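Long-range contacts in hypothetical protein Atu2648 (PDB 1ZCE), which is of unknown function but folds as an EVE domain, related to the ASCH and PUA domains, and so may bind RNA or modified nucleic-acid bases: residues D93-V98 / G137-P142; E17-K22 / V86-V91; T30-Y35 / R119-P124. All blocks are in the same frame, centred on the assembly; numbering follows the deposited sequence.

Interaction 1. Residues D93-V98 / G137-P142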
loop_
_atom_site.group_PDB
_atom_site.type_symbol
_atom_site.label_atom_id
_atom_site.label_comp_id
_atom_site.label_asym_id
_atom_site.label_seq_id
_atom_site.Cartn_x
_atom_site.Cartn_y
_atom_site.Cartn_z
ATOM N N ASP A 93 -4.579 -9.635 7.399
ATOM C CA ASP A 93 -5.793 -8.964 6.964
ATOM C C ASP A 93 -6.077 -7.839 7.941
ATOM O O ASP A 93 -5.535 -7.809 9.047
ATOM C CB ASP A 93 -6.988 -9.922 6.996
ATOM C CG ASP A 93 -6.740 -11.198 6.227
ATOM O OD1 ASP A 93 -6.407 -11.114 5.029
ATOM O OD2 ASP A 93 -6.886 -12.285 6.821
HETATM N N MSE A 94 -6.900 -6.892 7.519
HETATM C CA MSE A 94 -7.310 -5.825 8.411
HETATM C C MSE A 94 -8.586 -6.447 8.975
HETATM O O MSE A 94 -9.534 -6.688 8.232
HETATM C CB MSE A 94 -7.644 -4.554 7.632
HETATM C CG MSE A 94 -8.058 -3.384 8.519
HETATM SE SE MSE A 94 -6.662 -2.828 9.731
HETATM C CE MSE A 94 -5.667 -1.727 8.503
ATOM N N PRO A 95 -8.613 -6.751 10.285
ATOM C CA PRO A 95 -9.782 -7.359 10.934
ATOM C C PRO A 95 -11.115 -6.795 10.453
ATOM O O PRO A 95 -12.008 -7.542 10.048
ATOM C CB PRO A 95 -9.521 -7.092 12.409
ATOM C CG PRO A 95 -8.036 -7.259 12.489
ATOM C CD PRO A 95 -7.549 -6.491 11.273
ATOM N N GLN A 96 -11.251 -5.475 10.516
ATOM C CA GLN A 96 -12.455 -4.800 10.055
ATOM C C GLN A 96 -12.010 -3.776 9.017
ATOM O O GLN A 96 -11.588 -2.672 9.363
ATOM C CB GLN A 96 -13.174 -4.095 11.214
ATOM C CG GLN A 96 -13.787 -5.030 12.248
ATOM C CD GLN A 96 -12.766 -5.600 13.208
ATOM O OE1 GLN A 96 -12.060 -4.859 13.892
ATOM N NE2 GLN A 96 -12.686 -6.926 13.271
ATOM N N PRO A 97 -12.079 -4.140 7.728
ATOM C CA PRO A 97 -11.675 -3.242 6.643
ATOM C C PRO A 97 -12.179 -1.816 6.857
ATOM O O PRO A 97 -13.345 -1.601 7.186
ATOM C CB PRO A 97 -12.266 -3.918 5.411
ATOM C CG PRO A 97 -12.093 -5.372 5.746
ATOM C CD PRO A 97 -12.575 -5.420 7.190
ATOM N N VAL A 98 -11.288 -0.849 6.664
ATOM C CA VAL A 98 -11.603 0.561 6.869
ATOM C C VAL A 98 -12.017 1.260 5.577
ATOM O O VAL A 98 -11.223 1.395 4.646
ATOM C CB VAL A 98 -10.388 1.290 7.483
ATOM C CG1 VAL A 98 -10.746 2.722 7.814
ATOM C CG2 VAL A 98 -9.914 0.547 8.728
ATOM N N GLY A 137 -9.361 -0.284 12.154
ATOM C CA GLY A 137 -9.520 -1.594 11.553
ATOM C C GLY A 137 -9.375 -2.773 12.495
ATOM O O GLY A 137 -9.354 -3.919 12.046
ATOM N N GLY A 138 -9.261 -2.502 13.792
ATOM C CA GLY A 138 -9.147 -3.576 14.764
ATOM C C GLY A 138 -7.750 -4.067 15.104
ATOM O O GLY A 138 -7.601 -5.139 15.694
ATOM N N LEU A 139 -6.726 -3.299 14.744
ATOM C CA LEU A 139 -5.348 -3.687 15.037
ATOM C C LEU A 139 -4.669 -2.735 16.017
ATOM O O LEU A 139 -4.185 -1.670 15.627
ATOM C CB LEU A 139 -4.522 -3.755 13.753
ATOM C CG LEU A 139 -4.768 -4.948 12.829
ATOM C CD1 LEU A 139 -3.846 -4.847 11.626
ATOM C CD2 LEU A 139 -4.513 -6.252 13.583
ATOM N N ALA A 140 -4.630 -3.136 17.286
ATOM C CA ALA A 140 -4.015 -2.342 18.346
ATOM C C ALA A 140 -2.528 -2.109 18.086
ATOM O O ALA A 140 -2.115 -0.991 17.790
ATOM C CB ALA A 140 -4.210 -3.039 19.685
ATOM N N ASN A 141 -1.732 -3.168 18.204
ATOM C CA ASN A 141 -0.287 -3.098 17.971
ATOM C C ASN A 141 0.019 -3.756 16.631
ATOM O O ASN A 141 0.469 -4.899 16.578
ATOM C CB ASN A 141 0.479 -3.828 19.081
ATOM C CG ASN A 141 0.574 -3.018 20.356
ATOM O OD1 ASN A 141 1.114 -1.912 20.361
ATOM N ND2 ASN A 141 0.054 -3.566 21.447
ATOM N N PRO A 142 -0.204 -3.027 15.528
ATOM C CA PRO A 142 0.032 -3.525 14.171
ATOM C C PRO A 142 1.492 -3.755 13.801
ATOM O O PRO A 142 2.405 -3.335 14.511
ATOM C CB PRO A 142 -0.607 -2.445 13.307
ATOM C CG PRO A 142 -0.276 -1.205 14.066
ATOM C CD PRO A 142 -0.611 -1.609 15.491
#
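The one direct hydrogen bond between 93-98 and 137-142 runs from Gln96 N to Gly137 O, 2.9 Å and nearly straight at 164°. The N-H meets the oxygen from above the carbonyl plane, 39° out of it, rather than along a lone pair. A CA-H...O contact runs the other way, Gly137 CA lying 3.2 Å from Gln96 O, so the two residues face each other through their main chains. Pro95 packs against the same carbonyl, its CB 3.2 Å from Gly137 O.

Apolar contacts flank this pairing. Leu139 crosses the Pro95 ring at about a right angle and sets CG 3.5 Å from Pro95 CD. With CG anti to the backbone N (chi1 -179°) and bends at chi2 and chi3, the selenomethionine Met94 brings SE to 3.6 Å from Gly137 CA and also reaches Leu139 CD1. Val98 CG2 approaches Gly137 CA at the same 3.6 Å. Met94 and Val98 thus close on Gly137, which has no side chain, while Gln96 OE1 comes 3.3 Å from Gly138 CA.

Gly138, at positive phi, is the C' residue of a Schellman motif in which Leu139 N bonds to Cys134 O and Gly138 N to Arg135 O. The arrangement is that of a glycine-terminated helix, 127-136, whose exit loop docks on the corner of strand 84-99.

Interaction 2. Residues E17-K22 / V86-V91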
loop_
_atom_site.group_PDB
_atom_site.type_symbol
_atom_site.label_atom_id
_atom_site.label_comp_id
_atom_site.label_asym_id
_atom_site.label_seq_id
_atom_site.Cartn_x
_atom_site.Cartn_y
_atom_site.Cartn_z
ATOM N N GLU A 17 -7.352 -10.998 -2.001
ATOM C CA GLU A 17 -7.333 -12.456 -1.961
ATOM C C GLU A 17 -6.214 -12.985 -2.854
ATOM O O GLU A 17 -5.497 -13.908 -2.478
ATOM C CB GLU A 17 -8.683 -13.020 -2.411
ATOM C CG GLU A 17 -9.823 -12.764 -1.433
ATOM C CD GLU A 17 -9.696 -13.568 -0.150
ATOM O OE1 GLU A 17 -10.513 -13.350 0.771
ATOM O OE2 GLU A 17 -8.787 -14.420 -0.061
HETATM N N MSE A 18 -6.059 -12.391 -4.035
HETATM C CA MSE A 18 -5.007 -12.814 -4.952
HETATM C C MSE A 18 -3.639 -12.503 -4.350
HETATM O O MSE A 18 -2.693 -13.281 -4.497
HETATM C CB MSE A 18 -5.161 -12.110 -6.299
HETATM C CG MSE A 18 -6.434 -12.489 -7.043
HETATM SE SE MSE A 18 -6.712 -11.419 -8.627
HETATM C CE MSE A 18 -5.980 -12.621 -9.940
ATOM N N GLN A 19 -3.540 -11.363 -3.673
ATOM C CA GLN A 19 -2.291 -10.968 -3.042
ATOM C C GLN A 19 -1.911 -12.001 -1.979
ATOM O O GLN A 19 -0.775 -12.468 -1.940
ATOM C CB GLN A 19 -2.435 -9.575 -2.416
ATOM C CG GLN A 19 -1.161 -9.052 -1.772
ATOM C CD GLN A 19 -0.024 -8.908 -2.768
ATOM O OE1 GLN A 19 -0.149 -8.203 -3.767
ATOM N NE2 GLN A 19 1.091 -9.581 -2.499
ATOM N N LYS A 20 -2.862 -12.367 -1.124
ATOM C CA LYS A 20 -2.582 -13.354 -0.085
ATOM C C LYS A 20 -2.193 -14.706 -0.680
ATOM O O LYS A 20 -1.344 -15.410 -0.133
ATOM C CB LYS A 20 -3.789 -13.523 0.845
ATOM C CG LYS A 20 -4.043 -12.313 1.729
ATOM C CD LYS A 20 -5.101 -12.589 2.782
ATOM C CE LYS A 20 -6.472 -12.814 2.170
ATOM N NZ LYS A 20 -7.499 -12.976 3.236
ATOM N N ALA A 21 -2.805 -15.056 -1.808
ATOM C CA ALA A 21 -2.524 -16.326 -2.468
ATOM C C ALA A 21 -1.071 -16.432 -2.929
ATOM O O ALA A 21 -0.534 -17.533 -3.057
ATOM C CB ALA A 21 -3.463 -16.520 -3.649
ATOM N N LYS A 22 -0.435 -15.293 -3.184
ATOM C CA LYS A 22 0.959 -15.301 -3.616
ATOM C C LYS A 22 1.879 -15.702 -2.472
ATOM O O LYS A 22 3.002 -16.151 -2.695
ATOM C CB LYS A 22 1.374 -13.927 -4.151
ATOM C CG LYS A 22 0.779 -13.580 -5.509
ATOM C CD LYS A 22 1.081 -14.658 -6.549
ATOM C CE LYS A 22 2.576 -14.828 -6.800
ATOM N NZ LYS A 22 3.194 -13.653 -7.481
ATOM N N VAL A 86 8.856 -2.146 -6.560
ATOM C CA VAL A 86 9.179 -3.099 -5.509
ATOM C C VAL A 86 8.261 -4.305 -5.681
ATOM O O VAL A 86 7.423 -4.351 -6.585
ATOM C CB VAL A 86 8.919 -2.518 -4.084
ATOM C CG1 VAL A 86 9.877 -1.378 -3.798
ATOM C CG2 VAL A 86 7.476 -2.036 -3.960
ATOM N N ASP A 87 8.464 -5.293 -4.817
ATOM C CA ASP A 87 7.623 -6.482 -4.762
ATOM C C ASP A 87 7.043 -6.387 -3.355
ATOM O O ASP A 87 7.750 -5.978 -2.433
ATOM C CB ASP A 87 8.452 -7.767 -4.830
ATOM C CG ASP A 87 8.956 -8.088 -6.223
ATOM O OD1 ASP A 87 9.006 -7.191 -7.083
ATOM O OD2 ASP A 87 9.323 -9.262 -6.448
ATOM N N ILE A 88 5.775 -6.750 -3.181
ATOM C CA ILE A 88 5.162 -6.720 -1.857
ATOM C C ILE A 88 4.488 -8.053 -1.563
ATOM O O ILE A 88 4.164 -8.809 -2.479
ATOM C CB ILE A 88 4.093 -5.591 -1.717
ATOM C CG1 ILE A 88 2.963 -5.793 -2.731
ATOM C CG2 ILE A 88 4.744 -4.228 -1.901
ATOM C CD1 ILE A 88 1.792 -4.829 -2.547
ATOM N N ARG A 89 4.288 -8.342 -0.282
ATOM C CA ARG A 89 3.627 -9.578 0.120
ATOM C C ARG A 89 2.709 -9.327 1.307
ATOM O O ARG A 89 2.906 -8.388 2.074
ATOM C CB ARG A 89 4.649 -10.663 0.470
ATOM C CG ARG A 89 5.576 -10.340 1.617
ATOM C CD ARG A 89 6.629 -11.432 1.738
ATOM N NE ARG A 89 7.712 -11.095 2.656
ATOM C CZ ARG A 89 8.839 -11.792 2.756
ATOM N NH1 ARG A 89 9.778 -11.418 3.616
ATOM N NH2 ARG A 89 9.031 -12.860 1.992
ATOM N N ALA A 90 1.703 -10.175 1.454
ATOM C CA ALA A 90 0.749 -10.032 2.538
ATOM C C ALA A 90 1.369 -10.285 3.907
ATOM O O ALA A 90 2.260 -11.123 4.059
ATOM C CB ALA A 90 -0.413 -10.977 2.322
ATOM N N VAL A 91 0.902 -9.529 4.894
ATOM C CA VAL A 91 1.355 -9.688 6.267
ATOM C C VAL A 91 0.150 -10.191 7.065
ATOM O O VAL A 91 0.230 -11.213 7.749
ATOM C CB VAL A 91 1.862 -8.359 6.875
ATOM C CG1 VAL A 91 2.177 -8.552 8.351
ATOM C CG2 VAL A 91 3.115 -7.899 6.143
HETATM O O HOH W 1 1.655 -12.088 -0.724
#
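Water 1 is gripped by three groups: it donates to Gln19 O at 2.7 Å, and accepts from Ala90 N at 2.9 Å and from Gln19 NE2 at 3.1 Å. Main chain and side chain of one helical residue therefore hold the water that reaches the strand amide. Gln19 also makes a direct bond, from NE2 to Ile88 O, but at 3.2 Å and 125° it is weak. A chi1 of -178° extends the chain away from the Gln19 backbone nitrogen, and a turn at chi2 then points it at the strand, so that the Gln19 and Ile88 side chains cross at about a right angle. Its OE1 is then 4.1 Å from both Ile88 CG1 and Ile88 CD1, and takes its hydrogen bond from Trp14 NE1. With both ends of the amide engaged, its rotation is well defined.

Apolar packing is limited to one spot, where Ala90 CB, directed at the helix, lies 3.9 Å from Lys20 CG. Beyond that point the lysine turns away: NZ forms a salt bridge with Asp93 and a long one, 3.8 Å, with Glu17 OE2. The helix and strand segments run at 95° to each other, their axes 6.8 Å apart at closest approach, which agrees with a local crossing centred on Gln19 and Lys20. Phe52 and Trp29 also touch the buried Gln19 side chain. Between 17-22 and 86-91 the link is thus chiefly polar, through Gln19 and the shared water, with little apolar surface; farther along the same strand Asp93 adds its charge pair with Lys20.

Interaction 3. Residues T30-Y35 / R119-P124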
loop_
_atom_site.group_PDB
_atom_site.type_symbol
_atom_site.label_atom_id
_atom_site.label_comp_id
_atom_site.label_asym_id
_atom_site.label_seq_id
_atom_site.Cartn_x
_atom_site.Cartn_y
_atom_site.Cartn_z
ATOM N N THR A 30 3.958 -4.141 -10.629
ATOM C CA THR A 30 4.069 -3.630 -11.991
ATOM C C THR A 30 2.962 -2.672 -12.410
ATOM O O THR A 30 1.947 -2.539 -11.733
ATOM C CB THR A 30 4.058 -4.789 -12.996
ATOM O OG1 THR A 30 2.814 -5.491 -12.886
ATOM C CG2 THR A 30 5.191 -5.752 -12.708
ATOM N N GLY A 31 3.180 -2.000 -13.536
ATOM C CA GLY A 31 2.176 -1.098 -14.072
ATOM C C GLY A 31 2.155 0.337 -13.592
ATOM O O GLY A 31 1.355 1.128 -14.086
ATOM N N VAL A 32 3.005 0.690 -12.635
ATOM C CA VAL A 32 3.030 2.063 -12.153
ATOM C C VAL A 32 3.720 2.934 -13.195
ATOM O O VAL A 32 4.865 2.684 -13.564
ATOM C CB VAL A 32 3.765 2.167 -10.801
ATOM C CG1 VAL A 32 3.927 3.630 -10.400
ATOM C CG2 VAL A 32 2.987 1.411 -9.736
ATOM N N ARG A 33 3.000 3.941 -13.680
ATOM C CA ARG A 33 3.523 4.859 -14.690
ATOM C C ARG A 33 3.329 6.298 -14.213
ATOM O O ARG A 33 2.882 7.175 -14.957
ATOM C CB ARG A 33 2.805 4.632 -16.025
ATOM C CG ARG A 33 2.947 3.212 -16.573
ATOM C CD ARG A 33 4.388 2.892 -16.964
ATOM N NE ARG A 33 4.536 1.551 -17.535
ATOM C CZ ARG A 33 4.883 0.466 -16.845
ATOM N NH1 ARG A 33 5.127 0.550 -15.544
ATOM N NH2 ARG A 33 4.983 -0.708 -17.456
ATOM N N ASN A 34 3.676 6.515 -12.951
ATOM C CA ASN A 34 3.575 7.812 -12.295
ATOM C C ASN A 34 4.918 8.006 -11.597
ATOM O O ASN A 34 5.344 7.152 -10.817
ATOM C CB ASN A 34 2.424 7.782 -11.284
ATOM C CG ASN A 34 2.283 9.077 -10.507
ATOM O OD1 ASN A 34 3.081 9.373 -9.617
ATOM N ND2 ASN A 34 1.266 9.859 -10.842
ATOM N N TYR A 35 5.590 9.117 -11.881
ATOM C CA TYR A 35 6.901 9.366 -11.294
ATOM C C TYR A 35 6.911 9.415 -9.775
ATOM O O TYR A 35 7.778 8.821 -9.138
ATOM C CB TYR A 35 7.496 10.656 -11.861
ATOM C CG TYR A 35 7.733 10.594 -13.352
ATOM C CD1 TYR A 35 7.041 11.431 -14.224
ATOM C CD2 TYR A 35 8.635 9.683 -13.893
ATOM C CE1 TYR A 35 7.240 11.361 -15.600
ATOM C CE2 TYR A 35 8.840 9.603 -15.266
ATOM C CZ TYR A 35 8.140 10.446 -16.115
ATOM O OH TYR A 35 8.337 10.367 -17.476
ATOM N N ARG A 119 -4.521 11.151 -7.806
ATOM C CA ARG A 119 -3.875 10.345 -8.840
ATOM C C ARG A 119 -2.649 9.543 -8.416
ATOM O O ARG A 119 -1.951 8.982 -9.260
ATOM C CB ARG A 119 -3.485 11.245 -10.011
ATOM C CG ARG A 119 -4.661 11.848 -10.754
ATOM C CD ARG A 119 -4.201 12.850 -11.801
ATOM N NE ARG A 119 -2.986 12.410 -12.485
ATOM C CZ ARG A 119 -1.767 12.853 -12.196
ATOM N NH1 ARG A 119 -0.714 12.397 -12.865
ATOM N NH2 ARG A 119 -1.600 13.764 -11.247
ATOM N N LEU A 120 -2.383 9.481 -7.119
ATOM C CA LEU A 120 -1.224 8.749 -6.628
ATOM C C LEU A 120 -1.615 7.326 -6.226
ATOM O O LEU A 120 -2.387 7.138 -5.286
ATOM C CB LEU A 120 -0.629 9.491 -5.440
ATOM C CG LEU A 120 0.751 9.000 -5.022
ATOM C CD1 LEU A 120 1.744 9.233 -6.156
ATOM C CD2 LEU A 120 1.192 9.740 -3.772
ATOM N N SER A 121 -1.068 6.329 -6.923
ATOM C CA SER A 121 -1.398 4.926 -6.652
ATOM C C SER A 121 -0.563 4.286 -5.547
ATOM O O SER A 121 -0.948 3.251 -5.000
ATOM C CB SER A 121 -1.273 4.092 -7.932
ATOM O OG SER A 121 0.083 3.935 -8.310
ATOM N N VAL A 122 0.586 4.883 -5.244
ATOM C CA VAL A 122 1.472 4.397 -4.184
ATOM C C VAL A 122 1.765 5.655 -3.380
ATOM O O VAL A 122 2.354 6.615 -3.892
ATOM C CB VAL A 122 2.759 3.796 -4.760
ATOM C CG1 VAL A 122 3.622 3.256 -3.628
ATOM C CG2 VAL A 122 2.419 2.692 -5.740
ATOM N N GLN A 123 1.355 5.637 -2.116
ATOM C CA GLN A 123 1.450 6.819 -1.272
ATOM C C GLN A 123 2.116 6.670 0.082
ATOM O O GLN A 123 2.241 5.570 0.619
ATOM C CB GLN A 123 0.031 7.344 -1.002
ATOM C CG GLN A 123 -0.900 7.362 -2.204
ATOM C CD GLN A 123 -2.353 7.621 -1.830
ATOM O OE1 GLN A 123 -3.168 7.948 -2.690
ATOM N NE2 GLN A 123 -2.683 7.461 -0.549
ATOM N N PRO A 124 2.566 7.796 0.650
ATOM C CA PRO A 124 3.189 7.728 1.968
ATOM C C PRO A 124 2.030 7.753 2.973
ATOM O O PRO A 124 0.917 8.192 2.656
ATOM C CB PRO A 124 4.025 9.004 2.027
ATOM C CG PRO A 124 3.223 9.958 1.216
ATOM C CD PRO A 124 2.758 9.123 0.037
HETATM O O HOH W 2 -0.314 9.681 -13.438
#
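Asn34 carries CG anti to its own N (chi1 177°), and this sends its amide across to 119-124, where Arg119 comes to meet it by bending at chi3 (39°). The two side chains cross at about a right angle, with amide and guanidinium planes 43° apart. Asn34 ND2 stands 3.8 Å from Arg119 NH1, and water 2 joins them: it accepts from ND2 at 3.0 Å and, in a weak bond, from NH1 at 2.8 Å. The other end of the amide is 3.7 Å from a methyl, Asn34 OD1 to Leu120 CD1, and caps Ala37 N.

At the buried Val32 the approach is wider: its CG2 lies 4.1 Å from Ser121 OG and, in an apolar contact, 4.2 Å from Val122 CG2. Ala37 and Met41 of helix 35-42 also touch Val32, which ties this loop to the helix it precedes, while Ser121 and Gln123 pair with strand 4-9 through backbone bonds.

Asn34 is thus an N-cap residue whose OD1 serves the first turn of helix 35-42 while its ND2 faces the neighbouring segment: a helix N-terminus set beside the approach to edge strand 122-125 of the mixed sheet.

Interactions 1 and 2 both use strand 84-99 and touch through a 2.8 Å salt bridge, Asp93 OD1 to Lys20 NZ, although their centres are 17 Å apart. Interaction 3 involves the outermost strand 122-125, met by the loop that follows strand 27-28, the outermost strand at the far end of the sheet; it lies on the opposite side of the chain's centre from interaction 1. None of the three is wholly core, for each joins buried and more exposed residues. Their chemistry differs: a direct backbone bond and close apolar contacts at the strand corner in 93-98/137-142, a three-bonded water in 17-22/86-91, and a water bridge with one weak bond, beside a distant valine–valine contact, in 30-35/119-124.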